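Local coordinates for protein aquaporin AqpM (PDB 2F2B) that forms a homotetrameric membrane channel that lets water flow in both directions under osmotic drive and also gives a transient increase in glycerol flux, at residues A[1-4]-A[5-8]; A[122-125]-A[126-130]; A[148-151]-A[152-156]; A[176-179]-A[180-184]. One frame throughout, in Å; residues are numbered along the deposited sequence.

Contact 1: A[1-4]-A[5-8]; sequences MVSL and TKRC
The guanidinium of Arg-7 folds back on the residues ahead of its helix, and NE donates to the carbonyl O of Val-2 at 2.8 Å with an N-H...O angle of 155°. Val-2 O lies near the guanidinium plane, at its edge, whereas NE itself stands above the carbonyl plane. The bend at chi3 (-74°) turns the arginine head back to make this edge-on approach. A water donates to the same carbonyl and accepts from Arg-7 NH2, closing a small ring. Arg-7 NH2 also forms a salt bridge with Glu-99, and NH1 a hydrogen bond with Tyr-103 OH. Ser-3 OG accepts from Lys-6 N at 3.2 Å, with an angle of 166°. Backbone bonds from Arg-7 N to Ser-3 O and from Cys-8 N to Leu-4 O complete the first turn. Val-2 CG1 presses on Lys-6 CB at 3.5 Å, tight for two carbons. CA of Leu-4 lies over one guanidinium face, while Leu-4 CD1 rests 3.9 Å from Cys-8 SG. The lysine chain runs out extended to Ser-245 and Tyr-242 of a second subunit. With OG accepting from Lys-6 N, Ser-3 is the N-cap of transmembrane helix 4-33, at its predicted cytoplasmic start.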
loop_
_atom_site.group_PDB
_atom_site.type_symbol
_atom_site.label_atom_id
_atom_site.label_comp_id
_atom_site.label_asym_id
_atom_site.label_seq_id
_atom_site.Cartn_x
_atom_site.Cartn_y
_atom_site.Cartn_z
ATOM N N MET A 1 25.880 22.230 0.967
ATOM C CA MET A 1 26.765 22.241 -0.233
ATOM C C MET A 1 26.080 22.913 -1.418
ATOM O O MET A 1 26.717 23.634 -2.183
ATOM C CB MET A 1 27.160 20.810 -0.609
ATOM C CG MET A 1 28.054 20.125 0.413
ATOM S SD MET A 1 29.708 20.849 0.496
ATOM C CE MET A 1 30.666 19.603 -0.361
ATOM N N VAL A 2 24.782 22.672 -1.569
ATOM C CA VAL A 2 24.020 23.268 -2.661
ATOM C C VAL A 2 23.633 24.696 -2.281
ATOM O O VAL A 2 23.260 24.960 -1.136
ATOM C CB VAL A 2 22.740 22.448 -2.960
ATOM C CG1 VAL A 2 21.959 23.085 -4.093
ATOM C CG2 VAL A 2 23.117 21.018 -3.320
ATOM N N SER A 3 23.727 25.614 -3.238
ATOM C CA SER A 3 23.395 27.016 -2.986
ATOM C C SER A 3 21.953 27.178 -2.531
ATOM O O SER A 3 21.098 26.340 -2.832
ATOM C CB SER A 3 23.613 27.858 -4.245
ATOM O OG SER A 3 22.625 27.585 -5.227
ATOM N N LEU A 4 21.686 28.270 -1.821
ATOM C CA LEU A 4 20.343 28.555 -1.329
ATOM C C LEU A 4 19.383 28.755 -2.496
ATOM O O LEU A 4 18.209 28.394 -2.414
ATOM C CB LEU A 4 20.355 29.804 -0.441
ATOM C CG LEU A 4 19.034 30.230 0.210
ATOM C CD1 LEU A 4 18.462 29.088 1.045
ATOM C CD2 LEU A 4 19.276 31.456 1.091
ATOM N N THR A 5 19.881 29.335 -3.585
ATOM C CA THR A 5 19.048 29.557 -4.761
ATOM C C THR A 5 18.530 28.223 -5.300
ATOM O O THR A 5 17.335 28.066 -5.544
ATOM C CB THR A 5 19.834 30.276 -5.881
ATOM O OG1 THR A 5 20.135 31.614 -5.463
ATOM C CG2 THR A 5 19.017 30.327 -7.165
ATOM N N LYS A 6 19.432 27.265 -5.476
ATOM C CA LYS A 6 19.045 25.954 -5.982
ATOM C C LYS A 6 18.198 25.188 -4.969
ATOM O O LYS A 6 17.295 24.435 -5.347
ATOM C CB LYS A 6 20.289 25.151 -6.358
ATOM C CG LYS A 6 20.954 25.666 -7.630
ATOM C CD LYS A 6 22.227 24.909 -7.954
ATOM C CE LYS A 6 22.789 25.356 -9.298
ATOM N NZ LYS A 6 24.073 24.673 -9.611
ATOM N N ARG A 7 18.483 25.377 -3.685
ATOM C CA ARG A 7 17.716 24.699 -2.650
ATOM C C ARG A 7 16.293 25.243 -2.590
ATOM O O ARG A 7 15.349 24.494 -2.336
ATOM C CB ARG A 7 18.422 24.826 -1.296
ATOM C CG ARG A 7 19.626 23.897 -1.189
ATOM C CD ARG A 7 20.212 23.855 0.206
ATOM N NE ARG A 7 20.966 25.063 0.532
ATOM C CZ ARG A 7 20.689 25.859 1.557
ATOM N NH1 ARG A 7 19.668 25.579 2.357
ATOM N NH2 ARG A 7 21.445 26.926 1.796
ATOM N N CYS A 8 16.130 26.540 -2.836
ATOM C CA CYS A 8 14.797 27.134 -2.836
ATOM C C CYS A 8 14.033 26.654 -4.069
ATOM O O CYS A 8 12.822 26.434 -4.011
ATOM C CB CYS A 8 14.881 28.661 -2.818
ATOM S SG CYS A 8 15.238 29.343 -1.179
HETATM O O HOH W 1 24.267 26.527 0.768
#

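Contact 2: A[122-125]-A[126-130]; sequences AGIG and AATVG
Ala-122, the last residue of helix 100-122, sets its CB 3.7 Å from CB of Ala-126, a methyl-to-methyl contact across the turn. Gly-123 follows with a positive phi of 100° and is the first residue to leave the helix; its own O accepts from Ala-126 N at 3.0 Å, the donor standing above the carbonyl plane. The carbonyl of Ile-124 is shared. Thr-128 N reaches Ile-124 O at 3.1 Å, in the carbonyl plane and nearly straight at 172°, while Ala-127 N reaches the same oxygen from above that plane. Thr-128 OG1, placed between its backbone N and carbonyl carbon (chi1 59°), adds a weak bond to Ile-124 O, and Thr-128 CG2 meets Ile-124 CG1 at 3.8 Å as the two side chains cross at about a right angle. Gly-125 CA lies 3.4 Å from Thr-128 OG1. Gly-125 O takes two donors, Val-129 N at 2.9 Å and Gly-130 N at 3.0 Å, the latter in plane. Ala-126 and Ala-127 also pack on Phe-118 and Leu-119 of helix 100-122. Bonds of i+3, i+4 and i+5 spacing here close the single short helical turn 125-128, after the glycine break at the predicted extracellular end of membrane-spanning helix 100-122.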
loop_
_atom_site.group_PDB
_atom_site.type_symbol
_atom_site.label_atom_id
_atom_site.label_comp_id
_atom_site.label_asym_id
_atom_site.label_seq_id
_atom_site.Cartn_x
_atom_site.Cartn_y
_atom_site.Cartn_z
ATOM N N ALA A 122 -6.787 19.248 -15.214
ATOM C CA ALA A 122 -8.071 18.635 -14.897
ATOM C C ALA A 122 -9.312 19.384 -15.358
ATOM O O ALA A 122 -10.371 18.782 -15.511
ATOM C CB ALA A 122 -8.157 18.384 -13.391
ATOM N N GLY A 123 -9.185 20.689 -15.572
ATOM C CA GLY A 123 -10.331 21.472 -15.995
ATOM C C GLY A 123 -10.939 22.226 -14.826
ATOM O O GLY A 123 -10.651 21.927 -13.665
ATOM N N ILE A 124 -11.796 23.196 -15.129
ATOM C CA ILE A 124 -12.425 24.011 -14.094
ATOM C C ILE A 124 -13.158 23.203 -13.023
ATOM O O ILE A 124 -13.248 23.632 -11.870
ATOM C CB ILE A 124 -13.407 25.034 -14.721
ATOM C CG1 ILE A 124 -13.851 26.044 -13.659
ATOM C CG2 ILE A 124 -14.609 24.315 -15.309
ATOM C CD1 ILE A 124 -12.712 26.894 -13.112
ATOM N N GLY A 125 -13.671 22.034 -13.395
ATOM C CA GLY A 125 -14.379 21.196 -12.439
ATOM C C GLY A 125 -13.536 20.780 -11.243
ATOM O O GLY A 125 -14.067 20.467 -10.174
ATOM N N ALA A 126 -12.218 20.776 -11.411
ATOM C CA ALA A 126 -11.326 20.397 -10.318
ATOM C C ALA A 126 -11.488 21.377 -9.160
ATOM O O ALA A 126 -11.233 21.038 -8.005
ATOM C CB ALA A 126 -9.882 20.391 -10.800
ATOM N N ALA A 127 -11.918 22.595 -9.478
ATOM C CA ALA A 127 -12.115 23.621 -8.466
ATOM C C ALA A 127 -13.584 23.776 -8.076
ATOM O O ALA A 127 -13.913 23.802 -6.892
ATOM C CB ALA A 127 -11.560 24.958 -8.964
ATOM N N THR A 128 -14.467 23.863 -9.068
ATOM C CA THR A 128 -15.891 24.042 -8.792
ATOM C C THR A 128 -16.558 22.821 -8.169
ATOM O O THR A 128 -17.526 22.954 -7.422
ATOM C CB THR A 128 -16.670 24.454 -10.070
ATOM O OG1 THR A 128 -16.523 23.451 -11.083
ATOM C CG2 THR A 128 -16.153 25.784 -10.596
ATOM N N VAL A 129 -16.041 21.632 -8.473
ATOM C CA VAL A 129 -16.590 20.398 -7.922
ATOM C C VAL A 129 -15.621 19.799 -6.897
ATOM O O VAL A 129 -16.022 19.415 -5.796
ATOM C CB VAL A 129 -16.856 19.357 -9.041
ATOM C CG1 VAL A 129 -17.330 18.039 -8.438
ATOM C CG2 VAL A 129 -17.900 19.894 -10.009
ATOM N N GLY A 130 -14.341 19.749 -7.257
ATOM C CA GLY A 130 -13.341 19.180 -6.366
ATOM C C GLY A 130 -12.705 20.122 -5.356
ATOM O O GLY A 130 -11.986 19.669 -4.465
#

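Contact 3: A[148-151]-A[152-156]; sequences LAEV and VGTFL
Thr-154 hydrogen-bonds twice to the carbonyl O of Glu-150, one turn earlier. Thr-154 OG1 donates to Glu-150 O at 2.7 Å and the backbone N to that O at 2.9 Å, and they arrive from opposite faces of the carbonyl plane, tilted 22° and 34° from it. Because chi1 of -48° sets OG1 anti to the carbonyl carbon, the hydroxyl hangs back along the helix and spends its proton on the main chain within a buried setting. The other polar contacts are i-to-i+4 backbone bonds: Val-152 N to Leu-148 O at 3.0 Å, Gly-153 N to Ala-149 O, and Phe-155 N to Val-151 O. Apolar contact between side chains is light. Leu-148 CD1 lies 4.2 Å from Val-152 CG2, which also leans on Leu-148 O at 3.3 Å; CB of Phe-155 rests 3.2 Å from Val-151 O, while the Phe-155 ring extends off from the earlier turn. The carboxylate of buried Glu-150 is held by Leu-198 N, Ser-197 N and Ser-194 OG; Ser-197 and Leu-198 directly precede the second NPA motif. Around this length of helix 143-166, Ala-149 and Leu-156 pack on helix 175-194, Glu-150 and Thr-154 meet Pro-229 of helix 224-243, and Leu-148, Val-152 and Phe-155 press on a third subunit.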
loop_
_atom_site.group_PDB
_atom_site.type_symbol
_atom_site.label_atom_id
_atom_site.label_comp_id
_atom_site.label_asym_id
_atom_site.label_seq_id
_atom_site.Cartn_x
_atom_site.Cartn_y
_atom_site.Cartn_z
ATOM N N LEU A 148 -7.292 20.851 16.794
ATOM C CA LEU A 148 -6.727 19.752 17.570
ATOM C C LEU A 148 -6.257 18.629 16.648
ATOM O O LEU A 148 -5.207 18.035 16.873
ATOM C CB LEU A 148 -7.761 19.217 18.574
ATOM C CG LEU A 148 -7.316 18.068 19.489
ATOM C CD1 LEU A 148 -6.092 18.476 20.294
ATOM C CD2 LEU A 148 -8.466 17.688 20.420
ATOM N N ALA A 149 -7.032 18.349 15.603
ATOM C CA ALA A 149 -6.670 17.302 14.649
ATOM C C ALA A 149 -5.348 17.629 13.957
ATOM O O ALA A 149 -4.477 16.765 13.818
ATOM C CB ALA A 149 -7.779 17.132 13.609
ATOM N N GLU A 150 -5.193 18.879 13.529
ATOM C CA GLU A 150 -3.965 19.294 12.857
ATOM C C GLU A 150 -2.761 19.232 13.799
ATOM O O GLU A 150 -1.655 18.892 13.380
ATOM C CB GLU A 150 -4.130 20.700 12.274
ATOM C CG GLU A 150 -5.119 20.752 11.104
ATOM C CD GLU A 150 -4.609 20.027 9.858
ATOM O OE1 GLU A 150 -5.438 19.461 9.105
ATOM O OE2 GLU A 150 -3.382 20.035 9.622
ATOM N N VAL A 151 -2.965 19.555 15.073
ATOM C CA VAL A 151 -1.863 19.485 16.028
ATOM C C VAL A 151 -1.397 18.038 16.210
ATOM O O VAL A 151 -0.199 17.751 16.125
ATOM C CB VAL A 151 -2.265 20.045 17.418
ATOM C CG1 VAL A 151 -1.155 19.760 18.438
ATOM C CG2 VAL A 151 -2.500 21.543 17.325
ATOM N N VAL A 152 -2.336 17.129 16.460
ATOM C CA VAL A 152 -1.986 15.722 16.669
ATOM C C VAL A 152 -1.382 15.109 15.406
ATOM O O VAL A 152 -0.373 14.403 15.465
ATOM C CB VAL A 152 -3.223 14.896 17.107
ATOM C CG1 VAL A 152 -2.823 13.435 17.346
ATOM C CG2 VAL A 152 -3.815 15.491 18.384
ATOM N N GLY A 153 -1.997 15.387 14.263
ATOM C CA GLY A 153 -1.484 14.857 13.011
ATOM C C GLY A 153 -0.080 15.346 12.693
ATOM O O GLY A 153 0.788 14.559 12.320
ATOM N N THR A 154 0.163 16.644 12.849
ATOM C CA THR A 154 1.483 17.174 12.540
ATOM C C THR A 154 2.507 16.736 13.585
ATOM O O THR A 154 3.698 16.642 13.292
ATOM C CB THR A 154 1.455 18.713 12.422
ATOM O OG1 THR A 154 0.364 19.104 11.573
ATOM C CG2 THR A 154 2.751 19.215 11.791
ATOM N N PHE A 155 2.043 16.461 14.803
ATOM C CA PHE A 155 2.933 15.985 15.856
ATOM C C PHE A 155 3.518 14.644 15.405
ATOM O O PHE A 155 4.730 14.427 15.475
ATOM C CB PHE A 155 2.162 15.796 17.170
ATOM C CG PHE A 155 2.998 15.248 18.297
ATOM C CD1 PHE A 155 3.653 16.105 19.179
ATOM C CD2 PHE A 155 3.137 13.874 18.471
ATOM C CE1 PHE A 155 4.436 15.597 20.224
ATOM C CE2 PHE A 155 3.918 13.356 19.510
ATOM C CZ PHE A 155 4.566 14.222 20.387
ATOM N N LEU A 156 2.659 13.738 14.939
ATOM C CA LEU A 156 3.140 12.433 14.482
ATOM C C LEU A 156 4.104 12.592 13.313
ATOM O O LEU A 156 5.162 11.960 13.278
ATOM C CB LEU A 156 1.975 11.528 14.063
ATOM C CG LEU A 156 2.418 10.172 13.491
ATOM C CD1 LEU A 156 3.262 9.430 14.524
ATOM C CD2 LEU A 156 1.204 9.339 13.101
#

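Contact 4: A[176-179]-A[180-184]; sequences GIII and GLTVA
Residues 176-184 form about two and a half turns of transmembrane helix 175-194, wholly buried between neighbouring helices and other subunits of the tetramer. Within these turns Ile-177 and Leu-181 make the main apolar contact: CG1 of the isoleucine lies 3.8 Å from CD1 of the leucine, and Ile-177 CD1 is 3.9 Å from Leu-181 CG. The two side chains meet at an oblique angle. Ile-177 CG1 stands anti to its backbone nitrogen (chi1 -171°), which carries the chain forward along the helix, while Leu-181 CG lies anti to its own carbonyl carbon and swings back, so the branches overlap. Leu-181 CG also sits 3.2 Å from Ile-177 O. On another side Thr-182 grips the carbonyl of Ile-178 with two donors. Thr-182 OG1 bonds to Ile-178 O at 2.7 Å from above the carbonyl plane, 36° out of it; Thr-182 N bonds to the same O at 2.9 Å from the opposite face. The hydroxyl of buried Thr-182 thereby has a main-chain acceptor, and Ile-178 CG2 lies 4.0 Å from Thr-182 OG1. Gly-180 N bonds to Gly-176 O at 3.1 Å, an i-to-i+4 step between two glycines, and the bonds from Leu-181 N and Val-183 N continue the ladder. Ile-178 and Thr-182 touch Thr-160 of helix 143-166, whereas Leu-181 meets Phe-64 of helix 52-73. Leu-181 also packs on Ile-177 of a third subunit, and Ile-177 on Leu-181 of a second, so the same pair recurs between chains. This is part of a regular alpha-helical membrane span of the aquaporin fold, serving at once intrachain packing and the tetramer interface.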
loop_
_atom_site.group_PDB
_atom_site.type_symbol
_atom_site.label_atom_id
_atom_site.label_comp_id
_atom_site.label_asym_id
_atom_site.label_seq_id
_atom_site.Cartn_x
_atom_site.Cartn_y
_atom_site.Cartn_z
ATOM N N GLY A 176 12.619 8.847 3.184
ATOM C CA GLY A 176 11.598 9.187 2.206
ATOM C C GLY A 176 10.333 8.348 2.259
ATOM O O GLY A 176 9.225 8.886 2.354
ATOM N N ILE A 177 10.486 7.030 2.209
ATOM C CA ILE A 177 9.313 6.170 2.206
ATOM C C ILE A 177 8.550 6.188 3.528
ATOM O O ILE A 177 7.321 6.200 3.531
ATOM C CB ILE A 177 9.680 4.706 1.797
ATOM C CG1 ILE A 177 8.395 3.893 1.587
ATOM C CG2 ILE A 177 10.563 4.052 2.850
ATOM C CD1 ILE A 177 7.476 4.473 0.524
ATOM N N ILE A 178 9.262 6.227 4.652
ATOM C CA ILE A 178 8.573 6.241 5.937
ATOM C C ILE A 178 7.799 7.542 6.150
ATOM O O ILE A 178 6.663 7.522 6.626
ATOM C CB ILE A 178 9.571 6.013 7.098
ATOM C CG1 ILE A 178 10.215 4.627 6.941
ATOM C CG2 ILE A 178 8.865 6.138 8.444
ATOM C CD1 ILE A 178 9.209 3.489 6.680
ATOM N N ILE A 179 8.403 8.673 5.797
ATOM C CA ILE A 179 7.722 9.950 5.959
ATOM C C ILE A 179 6.473 9.993 5.074
ATOM O O ILE A 179 5.400 10.407 5.520
ATOM C CB ILE A 179 8.668 11.129 5.623
ATOM C CG1 ILE A 179 9.779 11.201 6.676
ATOM C CG2 ILE A 179 7.889 12.444 5.591
ATOM C CD1 ILE A 179 10.884 12.204 6.361
ATOM N N GLY A 180 6.606 9.549 3.829
ATOM C CA GLY A 180 5.460 9.547 2.935
ATOM C C GLY A 180 4.324 8.655 3.419
ATOM O O GLY A 180 3.157 9.059 3.407
ATOM N N LEU A 181 4.649 7.436 3.846
ATOM C CA LEU A 181 3.612 6.525 4.318
ATOM C C LEU A 181 2.975 7.030 5.610
ATOM O O LEU A 181 1.787 6.824 5.846
ATOM C CB LEU A 181 4.185 5.115 4.514
ATOM C CG LEU A 181 4.662 4.435 3.225
ATOM C CD1 LEU A 181 5.202 3.047 3.548
ATOM C CD2 LEU A 181 3.501 4.336 2.220
ATOM N N THR A 182 3.757 7.708 6.443
ATOM C CA THR A 182 3.210 8.246 7.684
ATOM C C THR A 182 2.135 9.280 7.342
ATOM O O THR A 182 1.067 9.306 7.953
ATOM C CB THR A 182 4.317 8.880 8.540
ATOM O OG1 THR A 182 5.258 7.864 8.904
ATOM C CG2 THR A 182 3.737 9.488 9.813
ATOM N N VAL A 183 2.414 10.121 6.351
ATOM C CA VAL A 183 1.440 11.120 5.929
ATOM C C VAL A 183 0.194 10.417 5.381
ATOM O O VAL A 183 -0.930 10.815 5.683
ATOM C CB VAL A 183 2.022 12.066 4.845
ATOM C CG1 VAL A 183 0.908 12.920 4.234
ATOM C CG2 VAL A 183 3.076 12.976 5.469
ATOM N N ALA A 184 0.390 9.363 4.593
ATOM C CA ALA A 184 -0.748 8.627 4.031
ATOM C C ALA A 184 -1.652 8.118 5.153
ATOM O O ALA A 184 -2.880 8.204 5.064
ATOM C CB ALA A 184 -0.259 7.452 3.173
#

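How the contacts relate
Contacts 3 and 4 lie on consecutive transmembrane helices, 143-166 and 175-194, with centres 15 Å apart, and they touch: Leu-156 CG comes within 4.0 Å of Thr-182 CG2. Both also face the third subunit. Contacts 1 and 2 lie at predicted cytoplasmic and extracellular ends of helices, their centres 35 Å apart, and each reaches the second subunit. Contact 2 is about 15 Å from contact 3 between nearest atoms, on opposite sides of the chain's centre. Glu-150 of contact 3 bonds the residues just before the second NPA motif, a signature of the pore-forming loops. A bound glycerol, probably from crystallisation, lies about 4 Å from the side chain of Ile-179 in contact 4.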